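Local coordinates for spydx (Streptococcus pyogenes, PDB 2J43), which binds glycogen through two tandem family 41 carbohydrate-binding modules of a streptococcal pullulanase, an enzyme that probably hydrolyses alpha-1,6-glucosidic linkages in branched glucans, at residues V25-V29 / R64-S68; L114-N120 / T200-D206; T132-K137 / V161-E165; W143-L149 / L173-K177. One frame throughout, in Å; residues are numbered along the deposited sequence.

Interaction 1 of 4, residues V25-V29 / R64-S68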
loop_
_atom_site.group_PDB
_atom_site.type_symbol
_atom_site.label_atom_id
_atom_site.label_comp_id
_atom_site.label_asym_id
_atom_site.label_seq_id
_atom_site.Cartn_x
_atom_site.Cartn_y
_atom_site.Cartn_z
ATOM N N VAL A 25 3.350 2.284 21.824
ATOM C CA VAL A 25 4.167 1.575 20.846
ATOM C C VAL A 25 5.328 0.784 21.468
ATOM O O VAL A 25 5.892 1.174 22.487
ATOM C CB VAL A 25 4.720 2.539 19.767
ATOM C CG1 VAL A 25 3.592 3.176 19.001
ATOM C CG2 VAL A 25 5.573 3.635 20.397
ATOM N N TRP A 26 5.641 -0.327 20.825
ATOM C CA TRP A 26 6.794 -1.124 21.182
ATOM C C TRP A 26 7.381 -1.827 19.986
ATOM O O TRP A 26 6.972 -1.596 18.840
ATOM C CB TRP A 26 6.440 -2.049 22.315
ATOM C CG TRP A 26 5.388 -3.136 22.084
ATOM C CD1 TRP A 26 5.645 -4.461 21.929
ATOM C CD2 TRP A 26 3.926 -3.028 22.074
ATOM N NE1 TRP A 26 4.481 -5.168 21.806
ATOM C CE2 TRP A 26 3.411 -4.337 21.914
ATOM C CE3 TRP A 26 3.018 -1.978 22.191
ATOM C CZ2 TRP A 26 2.046 -4.616 21.854
ATOM C CZ3 TRP A 26 1.665 -2.269 22.134
ATOM C CH2 TRP A 26 1.200 -3.569 21.956
ATOM N N GLY A 27 8.363 -2.689 20.206
ATOM C CA GLY A 27 9.099 -3.252 19.094
ATOM C C GLY A 27 10.148 -2.266 18.594
ATOM O O GLY A 27 10.778 -1.554 19.366
ATOM N N ASP A 28 10.314 -2.230 17.280
ATOM C CA ASP A 28 11.462 -1.546 16.664
ATOM C C ASP A 28 11.190 -0.064 16.448
ATOM O O ASP A 28 11.389 0.472 15.371
ATOM C CB ASP A 28 11.854 -2.249 15.354
ATOM C CG ASP A 28 12.326 -3.662 15.588
ATOM O OD1 ASP A 28 12.961 -3.925 16.639
ATOM O OD2 ASP A 28 12.078 -4.566 14.791
ATOM N N VAL A 29 10.736 0.591 17.495
ATOM C CA VAL A 29 10.492 2.019 17.550
ATOM C C VAL A 29 11.666 2.675 18.308
ATOM O O VAL A 29 12.392 1.987 19.048
ATOM C CB VAL A 29 9.106 2.343 18.198
ATOM C CG1 VAL A 29 7.990 1.783 17.367
ATOM C CG2 VAL A 29 8.973 1.815 19.600
ATOM N N ARG A 64 15.046 -2.514 11.943
ATOM C CA ARG A 64 13.651 -2.154 11.716
ATOM C C ARG A 64 12.881 -3.277 11.035
ATOM O O ARG A 64 12.831 -3.355 9.817
ATOM C CB ARG A 64 13.592 -0.871 10.901
ATOM C CG ARG A 64 13.966 0.333 11.658
ATOM C CD ARG A 64 13.956 1.637 10.868
ATOM N NE ARG A 64 14.813 1.601 9.673
ATOM C CZ ARG A 64 16.143 1.726 9.718
ATOM N NH1 ARG A 64 16.781 1.867 10.877
ATOM N NH2 ARG A 64 16.844 1.673 8.585
ATOM N N GLN A 65 12.308 -4.172 11.825
ATOM C CA GLN A 65 11.607 -5.346 11.331
ATOM C C GLN A 65 10.142 -5.402 11.718
ATOM O O GLN A 65 9.318 -5.910 10.952
ATOM C CB GLN A 65 12.264 -6.628 11.826
ATOM C CG GLN A 65 13.706 -6.784 11.318
ATOM C CD GLN A 65 14.388 -7.977 11.935
ATOM O OE1 GLN A 65 14.664 -7.998 13.164
ATOM N NE2 GLN A 65 14.639 -8.986 11.120
ATOM N N GLN A 66 9.815 -4.985 12.945
ATOM C CA GLN A 66 8.440 -5.116 13.423
ATOM C C GLN A 66 8.131 -4.013 14.431
ATOM O O GLN A 66 8.948 -3.730 15.306
ATOM C CB GLN A 66 8.226 -6.462 14.109
ATOM C CG GLN A 66 8.561 -7.698 13.271
ATOM C CD GLN A 66 8.126 -9.010 13.892
ATOM O OE1 GLN A 66 6.931 -9.210 14.166
ATOM N NE2 GLN A 66 9.082 -9.929 14.070
ATOM N N VAL A 67 6.929 -3.460 14.323
ATOM C CA VAL A 67 6.421 -2.461 15.231
ATOM C C VAL A 67 5.126 -2.973 15.796
ATOM O O VAL A 67 4.276 -3.472 15.073
ATOM C CB VAL A 67 6.155 -1.166 14.469
ATOM C CG1 VAL A 67 5.381 -0.170 15.265
ATOM C CG2 VAL A 67 7.536 -0.573 14.007
ATOM N N SER A 68 4.966 -2.823 17.085
ATOM C CA SER A 68 3.736 -3.161 17.708
ATOM C C SER A 68 3.128 -1.897 18.302
ATOM O O SER A 68 3.807 -0.943 18.663
ATOM C CB SER A 68 3.937 -4.218 18.798
ATOM O OG SER A 68 4.439 -5.441 18.222
#
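Trp26 and Ser68 form an antiparallel, hydrogen-bonded pair where strands 25-27 and 66-68 run side by side, their axes 4.7 Å apart and their directions 148° apart. Trp26 N bonds to Ser68 O, and Ser68 N bonds back to Trp26 O, each at 2.9 Å. Gly27 and Val67 come next, as a non-hydrogen-bonded pair. The pairing ends with Asp28 N on Gln66 O at 2.8 Å. Asp28 is itself the centre of an inverse gamma turn that takes the chain out of the strand. The indole of Trp26 lies flat over Ser68, whose CB sits over one face of the ring near its rim. The chi1 of Trp26, 64°, places CG between the backbone N and the carbonyl carbon and brings the ring over Ser68 on the neighbouring strand. These are the two central strands of the four-stranded antiparallel sheet in the first pullulanase-associated domain. The contact lies at the end of this pair. There the carboxylate of Asp28 takes over from backbone pairing. Asp28 OD2 accepts both Gln65 N and Gln66 N, each at 3.0 Å. The two donors come in on the anti side, from opposite faces of the carboxylate plane, so the chain entering strand 66-73 is held at two successive amides. Val29 CG1 meets Val67 CG1 at 3.9 Å, the two side chains crossing at about a right angle.

Interaction 2 of 4, residues L114-N120 / T200-D206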
loop_
_atom_site.group_PDB
_atom_site.type_symbol
_atom_site.label_atom_id
_atom_site.label_comp_id
_atom_site.label_asym_id
_atom_site.label_seq_id
_atom_site.Cartn_x
_atom_site.Cartn_y
_atom_site.Cartn_z
ATOM N N LEU A 114 -8.559 -3.609 -9.435
ATOM C CA LEU A 114 -7.157 -3.821 -9.123
ATOM C C LEU A 114 -6.434 -2.617 -9.738
ATOM O O LEU A 114 -6.599 -2.334 -10.917
ATOM C CB LEU A 114 -6.622 -5.120 -9.734
ATOM C CG LEU A 114 -5.177 -5.460 -9.348
ATOM C CD1 LEU A 114 -5.035 -5.731 -7.854
ATOM C CD2 LEU A 114 -4.508 -6.616 -10.148
ATOM N N ARG A 115 -5.656 -1.868 -8.950
ATOM C CA ARG A 115 -4.701 -0.908 -9.525
ATOM C C ARG A 115 -3.387 -1.587 -9.893
ATOM O O ARG A 115 -2.751 -2.245 -9.053
ATOM C CB ARG A 115 -4.382 0.224 -8.541
ATOM C CG ARG A 115 -3.423 1.250 -9.104
ATOM C CD ARG A 115 -3.354 2.569 -8.356
ATOM N NE ARG A 115 -4.615 3.277 -8.350
ATOM C CZ ARG A 115 -4.807 4.454 -7.738
ATOM N NH1 ARG A 115 -3.828 5.026 -7.049
ATOM N NH2 ARG A 115 -5.994 5.056 -7.825
ATOM N N ILE A 116 -2.966 -1.394 -11.148
ATOM C CA ILE A 116 -1.670 -1.824 -11.618
ATOM C C ILE A 116 -0.776 -0.609 -11.677
ATOM O O ILE A 116 -1.007 0.303 -12.451
ATOM C CB ILE A 116 -1.799 -2.478 -12.996
ATOM C CG1 ILE A 116 -2.669 -3.735 -12.881
ATOM C CG2 ILE A 116 -0.387 -2.729 -13.572
ATOM C CD1 ILE A 116 -3.046 -4.404 -14.228
ATOM N N ASN A 117 0.251 -0.591 -10.843
ATOM C CA ASN A 117 1.241 0.460 -10.806
ATOM C C ASN A 117 2.475 0.009 -11.581
ATOM O O ASN A 117 2.928 -1.148 -11.414
ATOM C CB ASN A 117 1.681 0.722 -9.348
ATOM C CG ASN A 117 0.588 1.226 -8.477
ATOM O OD1 ASN A 117 0.307 2.436 -8.485
ATOM N ND2 ASN A 117 -0.103 0.313 -7.734
ATOM N N TYR A 118 3.015 0.875 -12.437
ATOM C CA TYR A 118 4.180 0.512 -13.228
ATOM C C TYR A 118 5.189 1.621 -13.103
ATOM O O TYR A 118 4.849 2.730 -13.423
ATOM C CB TYR A 118 3.844 0.362 -14.741
ATOM C CG TYR A 118 5.096 0.076 -15.539
ATOM C CD1 TYR A 118 5.708 -1.177 -15.450
ATOM C CD2 TYR A 118 5.688 1.043 -16.366
ATOM C CE1 TYR A 118 6.890 -1.453 -16.128
ATOM C CE2 TYR A 118 6.860 0.764 -17.079
ATOM C CZ TYR A 118 7.459 -0.481 -16.942
ATOM O OH TYR A 118 8.622 -0.764 -17.640
ATOM N N HIS A 119 6.404 1.296 -12.665
ATOM C CA HIS A 119 7.500 2.235 -12.490
ATOM C C HIS A 119 8.648 1.853 -13.438
ATOM O O HIS A 119 8.923 0.658 -13.623
ATOM C CB HIS A 119 7.975 2.230 -11.021
ATOM C CG HIS A 119 8.887 3.378 -10.673
ATOM N ND1 HIS A 119 10.247 3.334 -10.855
ATOM C CD2 HIS A 119 8.621 4.581 -10.107
ATOM C CE1 HIS A 119 10.776 4.489 -10.485
ATOM N NE2 HIS A 119 9.818 5.254 -10.005
ATOM N N ASN A 120 9.276 2.861 -14.052
ATOM C CA ASN A 120 10.519 2.655 -14.776
ATOM C C ASN A 120 11.566 3.685 -14.349
ATOM O O ASN A 120 11.249 4.637 -13.638
ATOM C CB ASN A 120 10.315 2.590 -16.317
ATOM C CG ASN A 120 9.789 3.890 -16.915
ATOM O OD1 ASN A 120 9.846 4.955 -16.280
ATOM N ND2 ASN A 120 9.254 3.806 -18.187
ATOM N N THR A 200 -5.596 -4.813 -3.472
ATOM C CA THR A 200 -6.216 -3.960 -4.463
ATOM C C THR A 200 -5.221 -3.052 -5.150
ATOM O O THR A 200 -5.617 -2.359 -6.089
ATOM C CB THR A 200 -7.175 -2.951 -3.732
ATOM O OG1 THR A 200 -6.447 -2.222 -2.705
ATOM C CG2 THR A 200 -8.324 -3.649 -2.981
ATOM N N GLN A 201 -3.939 -3.120 -4.831
ATOM C CA GLN A 201 -2.854 -2.780 -5.741
ATOM C C GLN A 201 -1.767 -3.794 -5.932
ATOM O O GLN A 201 -1.463 -4.575 -5.019
ATOM C CB GLN A 201 -2.202 -1.490 -5.155
ATOM C CG GLN A 201 -3.193 -0.345 -4.853
ATOM C CD GLN A 201 -2.556 1.024 -4.643
ATOM O OE1 GLN A 201 -2.937 1.795 -3.690
ATOM N NE2 GLN A 201 -1.636 1.365 -5.497
ATOM N N VAL A 202 -1.192 -3.787 -7.133
ATOM C CA VAL A 202 0.020 -4.474 -7.467
ATOM C C VAL A 202 1.028 -3.546 -8.101
ATOM O O VAL A 202 0.725 -2.409 -8.524
ATOM C CB VAL A 202 -0.235 -5.728 -8.331
ATOM C CG1 VAL A 202 -1.151 -6.727 -7.604
ATOM C CG2 VAL A 202 -0.795 -5.358 -9.680
ATOM N N PHE A 203 2.268 -4.016 -8.166
ATOM C CA PHE A 203 3.390 -3.186 -8.492
ATOM C C PHE A 203 4.310 -3.954 -9.400
ATOM O O PHE A 203 4.723 -5.076 -9.082
ATOM C CB PHE A 203 4.135 -2.762 -7.217
ATOM C CG PHE A 203 3.232 -2.107 -6.230
ATOM C CD1 PHE A 203 3.146 -0.749 -6.156
ATOM C CD2 PHE A 203 2.406 -2.863 -5.429
ATOM C CE1 PHE A 203 2.206 -0.150 -5.281
ATOM C CE2 PHE A 203 1.509 -2.280 -4.553
ATOM C CZ PHE A 203 1.415 -0.913 -4.492
ATOM N N VAL A 204 4.568 -3.383 -10.572
ATOM C CA VAL A 204 5.552 -3.908 -11.531
ATOM C C VAL A 204 6.504 -2.827 -11.953
ATOM O O VAL A 204 6.231 -1.630 -11.787
ATOM C CB VAL A 204 4.894 -4.580 -12.790
ATOM C CG1 VAL A 204 4.260 -5.939 -12.418
ATOM C CG2 VAL A 204 3.922 -3.676 -13.419
ATOM N N LYS A 205 7.699 -3.214 -12.408
ATOM C CA LYS A 205 8.698 -2.244 -12.763
ATOM C C LYS A 205 9.612 -2.675 -13.921
ATOM O O LYS A 205 9.824 -3.873 -14.099
ATOM C CB LYS A 205 9.613 -1.959 -11.552
ATOM C CG LYS A 205 10.278 -3.176 -10.930
ATOM C CD LYS A 205 11.235 -2.718 -9.781
ATOM C CE LYS A 205 11.897 -3.864 -9.080
ATOM N NZ LYS A 205 12.907 -4.615 -9.921
ATOM N N ASP A 206 10.093 -1.690 -14.675
ATOM C CA ASP A 206 11.151 -1.873 -15.659
ATOM C C ASP A 206 10.856 -3.073 -16.582
ATOM O O ASP A 206 9.766 -3.124 -17.196
ATOM C CB ASP A 206 12.501 -1.971 -14.892
ATOM C CG ASP A 206 12.746 -0.760 -14.012
ATOM O OD1 ASP A 206 12.723 0.362 -14.535
ATOM O OD2 ASP A 206 12.951 -0.848 -12.813
HETATM O O HOH W 1 11.959 1.329 -11.464
#
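Leu114-Asn120 and Thr200-Asp206 run parallel in strict register, Arg115 beside Gln201 through to His119 beside Lys205, with strand axes 4.7 Å apart and inclined by 25°. Arg115, Asn117 and His119 each give their N-H to one residue of the partner and take an N-H from another. Asn117 adds a side-chain bond. Asn117 ND2 reaches Val202 O at 3.0 Å, and Asn117 N reaches the same oxygen from the opposite face of the carbonyl. Asn117 ND2 also lies over a face of the Phe203 ring, 3.4 Å from Phe203 CE1. Strand 201-205 is an outermost strand of the seven-stranded mixed sheet of the second pullulanase-associated domain, and pairs in parallel with that domain's first strand. On one sheet face Leu114 CD2 and Ile116 CG1 pack on Val202 CG2, the first at 3.9 Å. Tyr118 continues this face, with Val204 CG2 at the edge of its ring. CG of Tyr118 is anti to the backbone N (chi1 176°), and the ring stretches along the partner strand until Tyr118 OH donates to Asp206 O at 2.7 Å. On the other face the aliphatic part of Arg115 lies alongside Gln201, while its NE pairs with Asp160. Near the strand ends one water links His119 ND1 to Asp206 OD2, 2.7 Å from each.

Interaction 3 of 4, residues T132-K137 / V161-E165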
loop_
_atom_site.group_PDB
_atom_site.type_symbol
_atom_site.label_atom_id
_atom_site.label_comp_id
_atom_site.label_asym_id
_atom_site.label_seq_id
_atom_site.Cartn_x
_atom_site.Cartn_y
_atom_site.Cartn_z
ATOM N N THR A 132 -4.765 -6.290 -20.747
ATOM C CA THR A 132 -5.411 -7.045 -19.665
ATOM C C THR A 132 -6.252 -8.199 -20.198
ATOM O O THR A 132 -6.869 -8.112 -21.273
ATOM C CB THR A 132 -6.350 -6.132 -18.817
ATOM O OG1 THR A 132 -7.399 -5.622 -19.650
ATOM C CG2 THR A 132 -5.611 -4.885 -18.328
ATOM N N PHE A 133 -6.275 -9.269 -19.413
ATOM C CA PHE A 133 -7.020 -10.476 -19.762
ATOM C C PHE A 133 -7.249 -11.330 -18.518
ATOM O O PHE A 133 -6.857 -10.966 -17.389
ATOM C CB PHE A 133 -6.295 -11.269 -20.876
ATOM C CG PHE A 133 -4.878 -11.699 -20.554
ATOM C CD1 PHE A 133 -4.594 -13.031 -20.262
ATOM C CD2 PHE A 133 -3.809 -10.805 -20.606
ATOM C CE1 PHE A 133 -3.311 -13.459 -20.033
ATOM C CE2 PHE A 133 -2.524 -11.238 -20.372
ATOM C CZ PHE A 133 -2.275 -12.576 -20.098
ATOM N N LYS A 134 -7.875 -12.469 -18.733
ATOM C CA LYS A 134 -8.419 -13.288 -17.665
ATOM C C LYS A 134 -9.558 -12.551 -16.982
ATOM O O LYS A 134 -10.390 -11.980 -17.660
ATOM C CB LYS A 134 -7.335 -13.886 -16.753
ATOM C CG LYS A 134 -6.198 -14.494 -17.530
ATOM C CD LYS A 134 -5.178 -15.192 -16.641
ATOM C CE LYS A 134 -5.516 -16.663 -16.488
ATOM N NZ LYS A 134 -4.280 -17.508 -16.374
ATOM N N ASP A 135 -9.627 -12.523 -15.656
ATOM C CA ASP A 135 -10.871 -12.133 -14.993
ATOM C C ASP A 135 -11.054 -10.622 -14.782
ATOM O O ASP A 135 -11.533 -10.162 -13.766
ATOM C CB ASP A 135 -11.055 -12.880 -13.648
ATOM C CG ASP A 135 -10.839 -14.397 -13.749
ATOM O OD1 ASP A 135 -10.984 -14.968 -14.857
ATOM O OD2 ASP A 135 -10.460 -15.085 -12.750
ATOM N N VAL A 136 -10.745 -9.840 -15.798
ATOM C CA VAL A 136 -11.093 -8.438 -15.812
ATOM C C VAL A 136 -12.464 -8.258 -16.459
ATOM O O VAL A 136 -12.877 -9.080 -17.275
ATOM C CB VAL A 136 -9.996 -7.592 -16.573
ATOM C CG1 VAL A 136 -8.674 -7.788 -15.911
ATOM C CG2 VAL A 136 -9.858 -8.004 -18.013
ATOM N N LYS A 137 -13.139 -7.176 -16.111
ATOM C CA LYS A 137 -14.477 -6.864 -16.647
ATOM C C LYS A 137 -14.489 -6.782 -18.167
ATOM O O LYS A 137 -15.336 -7.374 -18.850
ATOM C CB LYS A 137 -14.947 -5.517 -16.084
ATOM C CG LYS A 137 -16.460 -5.261 -16.167
ATOM C CD LYS A 137 -16.919 -4.177 -15.158
ATOM C CE LYS A 137 -18.427 -4.241 -14.892
ATOM N NZ LYS A 137 -19.209 -4.360 -16.173
ATOM N N VAL A 161 -8.228 -1.019 -12.883
ATOM C CA VAL A 161 -8.860 -2.026 -13.726
ATOM C C VAL A 161 -10.081 -2.677 -13.047
ATOM O O VAL A 161 -9.924 -3.424 -12.079
ATOM C CB VAL A 161 -7.879 -3.128 -14.085
ATOM C CG1 VAL A 161 -8.500 -4.132 -15.076
ATOM C CG2 VAL A 161 -6.569 -2.538 -14.638
ATOM N N PRO A 162 -11.273 -2.497 -13.604
ATOM C CA PRO A 162 -12.439 -3.215 -13.050
ATOM C C PRO A 162 -12.338 -4.712 -13.257
ATOM O O PRO A 162 -11.983 -5.128 -14.349
ATOM C CB PRO A 162 -13.634 -2.658 -13.841
ATOM C CG PRO A 162 -13.134 -1.542 -14.681
ATOM C CD PRO A 162 -11.625 -1.679 -14.778
ATOM N N LEU A 163 -12.657 -5.491 -12.231
ATOM C CA LEU A 163 -12.594 -6.943 -12.242
ATOM C C LEU A 163 -14.022 -7.528 -12.449
ATOM O O LEU A 163 -15.019 -6.868 -12.178
ATOM C CB LEU A 163 -12.023 -7.464 -10.907
ATOM C CG LEU A 163 -10.682 -6.924 -10.386
ATOM C CD1 LEU A 163 -10.355 -7.471 -9.013
ATOM C CD2 LEU A 163 -9.619 -7.361 -11.337
ATOM N N LYS A 164 -14.082 -8.746 -12.966
ATOM C CA LYS A 164 -15.367 -9.422 -13.088
ATOM C C LYS A 164 -15.841 -9.840 -11.690
ATOM O O LYS A 164 -15.032 -10.004 -10.764
ATOM C CB LYS A 164 -15.276 -10.623 -14.039
ATOM C CG LYS A 164 -15.875 -10.353 -15.409
ATOM C CD LYS A 164 -15.847 -11.600 -16.311
ATOM C CE LYS A 164 -15.183 -11.326 -17.674
ATOM N NZ LYS A 164 -13.771 -11.804 -17.728
ATOM N N GLU A 165 -17.171 -9.955 -11.540
ATOM C CA GLU A 165 -17.797 -10.551 -10.350
ATOM C C GLU A 165 -17.135 -11.901 -10.199
ATOM O O GLU A 165 -17.004 -12.626 -11.181
ATOM C CB GLU A 165 -19.330 -10.742 -10.559
ATOM C CG GLU A 165 -20.071 -11.604 -9.516
ATOM C CD GLU A 165 -20.267 -13.113 -9.871
ATOM O OE1 GLU A 165 -20.419 -13.507 -11.078
ATOM O OE2 GLU A 165 -20.317 -13.935 -8.904
#
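Val136 and Leu163 come together in a single backbone bridge, their CA atoms 4.2 Å apart, just beyond the ends of strands 128-134 and 156-162. Two bonds flank it. Lys164 N donates almost straight to Asp135 O at 3.0 Å, and Lys137 N donates to Pro162 O at 2.9 Å. On the inner side Val136 CG1 meets Val161 CG1 at 3.8 Å. That branch of Val161 is anti to the backbone N (chi1 -175°), which turns it to the valine across the gap. Lys137 uses its aliphatic part. The chain passes the ring of Pro162 at about a right angle, and Lys137 CD lies 3.9 Å from Pro162 CB. Lys164 folds back over the other segment. Its chi1 of -103° is away from a staggered position, and the chain bends twice more near its end. In this conformer Lys164 NZ reaches Val136 O at 2.9 Å. A second conformer of Lys164 was also modelled, so this bond is doubtful. Asp135 points its carboxylate elsewhere, with OD2 accepting from the backbone of Asn168 and Glu169. The contact rests mainly on two main-chain bonds, with the valine pair and Lys137 against Pro162 as apolar additions. Lys164 adds its ammonium bond to Val136 O in one conformer, and any pull between Lys164 and the carboxylate of Asp135 would probably act only at longer range.

Interaction 4 of 4, residues W143-L149 / L173-K177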
loop_
_atom_site.group_PDB
_atom_site.type_symbol
_atom_site.label_atom_id
_atom_site.label_comp_id
_atom_site.label_asym_id
_atom_site.label_seq_id
_atom_site.Cartn_x
_atom_site.Cartn_y
_atom_site.Cartn_z
ATOM N N TRP A 143 -4.827 -5.079 -30.261
ATOM C CA TRP A 143 -3.399 -5.067 -30.029
ATOM C C TRP A 143 -2.608 -4.089 -30.898
ATOM O O TRP A 143 -2.797 -4.113 -32.107
ATOM C CB TRP A 143 -2.893 -6.490 -30.263
ATOM C CG TRP A 143 -1.467 -6.615 -30.034
ATOM C CD1 TRP A 143 -0.478 -6.439 -30.933
ATOM C CD2 TRP A 143 -0.843 -6.931 -28.799
ATOM N NE1 TRP A 143 0.748 -6.642 -30.345
ATOM C CE2 TRP A 143 0.545 -6.946 -29.023
ATOM C CE3 TRP A 143 -1.314 -7.209 -27.514
ATOM C CZ2 TRP A 143 1.462 -7.222 -28.012
ATOM C CZ3 TRP A 143 -0.389 -7.502 -26.523
ATOM C CH2 TRP A 143 0.955 -7.507 -26.768
ATOM N N PRO A 144 -1.702 -3.263 -30.357
ATOM C CA PRO A 144 -1.359 -3.145 -28.942
ATOM C C PRO A 144 -2.072 -2.003 -28.180
ATOM O O PRO A 144 -1.476 -1.487 -27.211
ATOM C CB PRO A 144 0.128 -2.818 -29.036
ATOM C CG PRO A 144 0.158 -1.802 -30.193
ATOM C CD PRO A 144 -0.841 -2.365 -31.171
ATOM N N ASN A 145 -3.312 -1.667 -28.541
ATOM C CA ASN A 145 -3.967 -0.523 -27.855
ATOM C C ASN A 145 -4.607 -0.853 -26.478
ATOM O O ASN A 145 -5.821 -0.906 -26.274
ATOM C CB ASN A 145 -4.941 0.191 -28.778
ATOM C CG ASN A 145 -5.230 1.636 -28.353
ATOM O OD1 ASN A 145 -4.722 2.169 -27.348
ATOM N ND2 ASN A 145 -6.083 2.257 -29.116
ATOM N N GLY A 146 -3.765 -0.976 -25.495
ATOM C CA GLY A 146 -4.275 -1.271 -24.171
ATOM C C GLY A 146 -4.611 -0.016 -23.386
ATOM O O GLY A 146 -4.767 1.057 -23.929
ATOM N N LEU A 147 -4.683 -0.150 -22.071
ATOM C CA LEU A 147 -5.072 0.951 -21.225
ATOM C C LEU A 147 -3.898 1.881 -21.048
ATOM O O LEU A 147 -2.789 1.461 -20.682
ATOM C CB LEU A 147 -5.527 0.447 -19.849
ATOM C CG LEU A 147 -6.579 -0.668 -19.816
ATOM C CD1 LEU A 147 -6.744 -1.216 -18.416
ATOM C CD2 LEU A 147 -7.908 -0.239 -20.426
ATOM N N ASP A 148 -4.109 3.179 -21.286
ATOM C CA ASP A 148 -3.041 4.165 -21.107
ATOM C C ASP A 148 -2.549 4.211 -19.648
ATOM O O ASP A 148 -3.345 4.085 -18.712
ATOM C CB ASP A 148 -3.523 5.587 -21.432
ATOM C CG ASP A 148 -3.866 5.809 -22.908
ATOM O OD1 ASP A 148 -3.317 5.173 -23.814
ATOM O OD2 ASP A 148 -4.695 6.664 -23.229
ATOM N N LEU A 149 -1.259 4.444 -19.491
ATOM C CA LEU A 149 -0.645 4.749 -18.198
ATOM C C LEU A 149 -0.476 6.286 -18.052
ATOM O O LEU A 149 0.627 6.804 -17.799
ATOM C CB LEU A 149 0.707 4.029 -18.124
ATOM C CG LEU A 149 0.545 2.515 -17.846
ATOM C CD1 LEU A 149 1.811 1.768 -18.163
ATOM C CD2 LEU A 149 0.136 2.208 -16.434
ATOM N N LEU A 173 0.057 -7.286 -19.306
ATOM C CA LEU A 173 1.371 -7.067 -19.847
ATOM C C LEU A 173 1.571 -5.599 -20.052
ATOM O O LEU A 173 0.639 -4.906 -20.385
ATOM C CB LEU A 173 1.551 -7.817 -21.171
ATOM C CG LEU A 173 2.988 -8.036 -21.611
ATOM C CD1 LEU A 173 3.901 -8.787 -20.643
ATOM C CD2 LEU A 173 3.061 -8.736 -23.006
ATOM N N ILE A 174 2.770 -5.114 -19.825
ATOM C CA ILE A 174 3.046 -3.692 -20.113
ATOM C C ILE A 174 3.589 -3.588 -21.536
ATOM O O ILE A 174 4.584 -4.268 -21.888
ATOM C CB ILE A 174 4.059 -3.084 -19.147
ATOM C CG1 ILE A 174 3.697 -3.346 -17.688
ATOM C CG2 ILE A 174 4.205 -1.564 -19.388
ATOM C CD1 ILE A 174 2.322 -2.815 -17.273
ATOM N N LEU A 175 2.977 -2.717 -22.331
ATOM C CA LEU A 175 3.332 -2.518 -23.740
ATOM C C LEU A 175 3.934 -1.167 -24.005
ATOM O O LEU A 175 3.620 -0.180 -23.318
ATOM C CB LEU A 175 2.080 -2.639 -24.606
ATOM C CG LEU A 175 1.196 -3.867 -24.403
ATOM C CD1 LEU A 175 0.055 -3.881 -25.449
ATOM C CD2 LEU A 175 2.052 -5.121 -24.449
ATOM N N ASP A 176 4.820 -1.119 -24.992
ATOM C CA ASP A 176 5.312 0.134 -25.502
ATOM C C ASP A 176 4.829 0.311 -26.934
ATOM O O ASP A 176 5.344 -0.292 -27.851
ATOM C CB ASP A 176 6.836 0.153 -25.392
ATOM C CG ASP A 176 7.434 1.456 -25.846
ATOM O OD1 ASP A 176 6.698 2.281 -26.443
ATOM O OD2 ASP A 176 8.662 1.702 -25.657
ATOM N N LYS A 177 3.806 1.131 -27.105
ATOM C CA LYS A 177 3.159 1.312 -28.420
ATOM C C LYS A 177 4.014 2.093 -29.429
ATOM O O LYS A 177 3.627 2.164 -30.593
ATOM C CB LYS A 177 1.852 2.019 -28.255
ATOM C CG LYS A 177 0.861 1.300 -27.333
ATOM C CD LYS A 177 -0.531 1.884 -27.354
ATOM C CE LYS A 177 -0.556 3.371 -27.012
ATOM N NZ LYS A 177 -1.926 3.973 -27.037
#
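Leu175 is the bump and the Trp143-Pro144 pair is the hollow. Leu175 CD1 sits over one face of the Trp143 six-membered ring, 4.1 Å from the centroid, in a CH-pi contact. Pro144 CB lies over the same face, so Leu175 CD1 sits in the corner between indole and proline, 3.7 Å from Pro144 CB. The cis peptide before Pro144 brings the two rings together. The other branch, Leu175 CD2, lies 3.5 Å from Trp143 CH2, at the far corner of the indole. Trp143 CG is anti to the backbone N (chi1 -179°), which extends the indole over the strand. Leu173 CD2 only brushes its edge. The hollow has a polar lip, Pro144 O, which also accepts Gly146 N in the inverse gamma turn centred on Asn145. Lys177 runs past this lip, with Lys177 CD 3.5 Å from Pro144 O. Lys177 NZ ends between Asn145 OD1, a weak hydrogen bond, and Asp148 OD1, a long salt bridge at 3.7 Å. Asn145 and Asp148 each have two conformers, so both links are doubtful. Further along, Leu149 CD1 meets Ile174 CG2 at 4.3 Å. Trp143 also meets Trp131 edge-to-face. Strand 128-134 separates strands 147-153 and 170-176 in the sheet, and the contact is plain packing of a loop across the end of a strand in the second pullulanase-associated domain.

In the fold
From the N terminus, interaction 1 comes first and closes a loop of 34 residues within the first domain. It is complete before any other contact opens, and its centre lies about 28 Å from that of interaction 2. Interaction 2 then spans most of the second domain, joining its first strand to strand 201-205. Interactions 3 and 4 both fall inside that span. They cross each other, since 143-149 lies between 132-137 and 161-165, and 161-165 lies between 143-149 and 173-177. All three reach one sheet. Leu114 meets Val161, Tyr118 meets Ile174, and Leu147 packs on Thr132 and Val161, so the three contacts join directly.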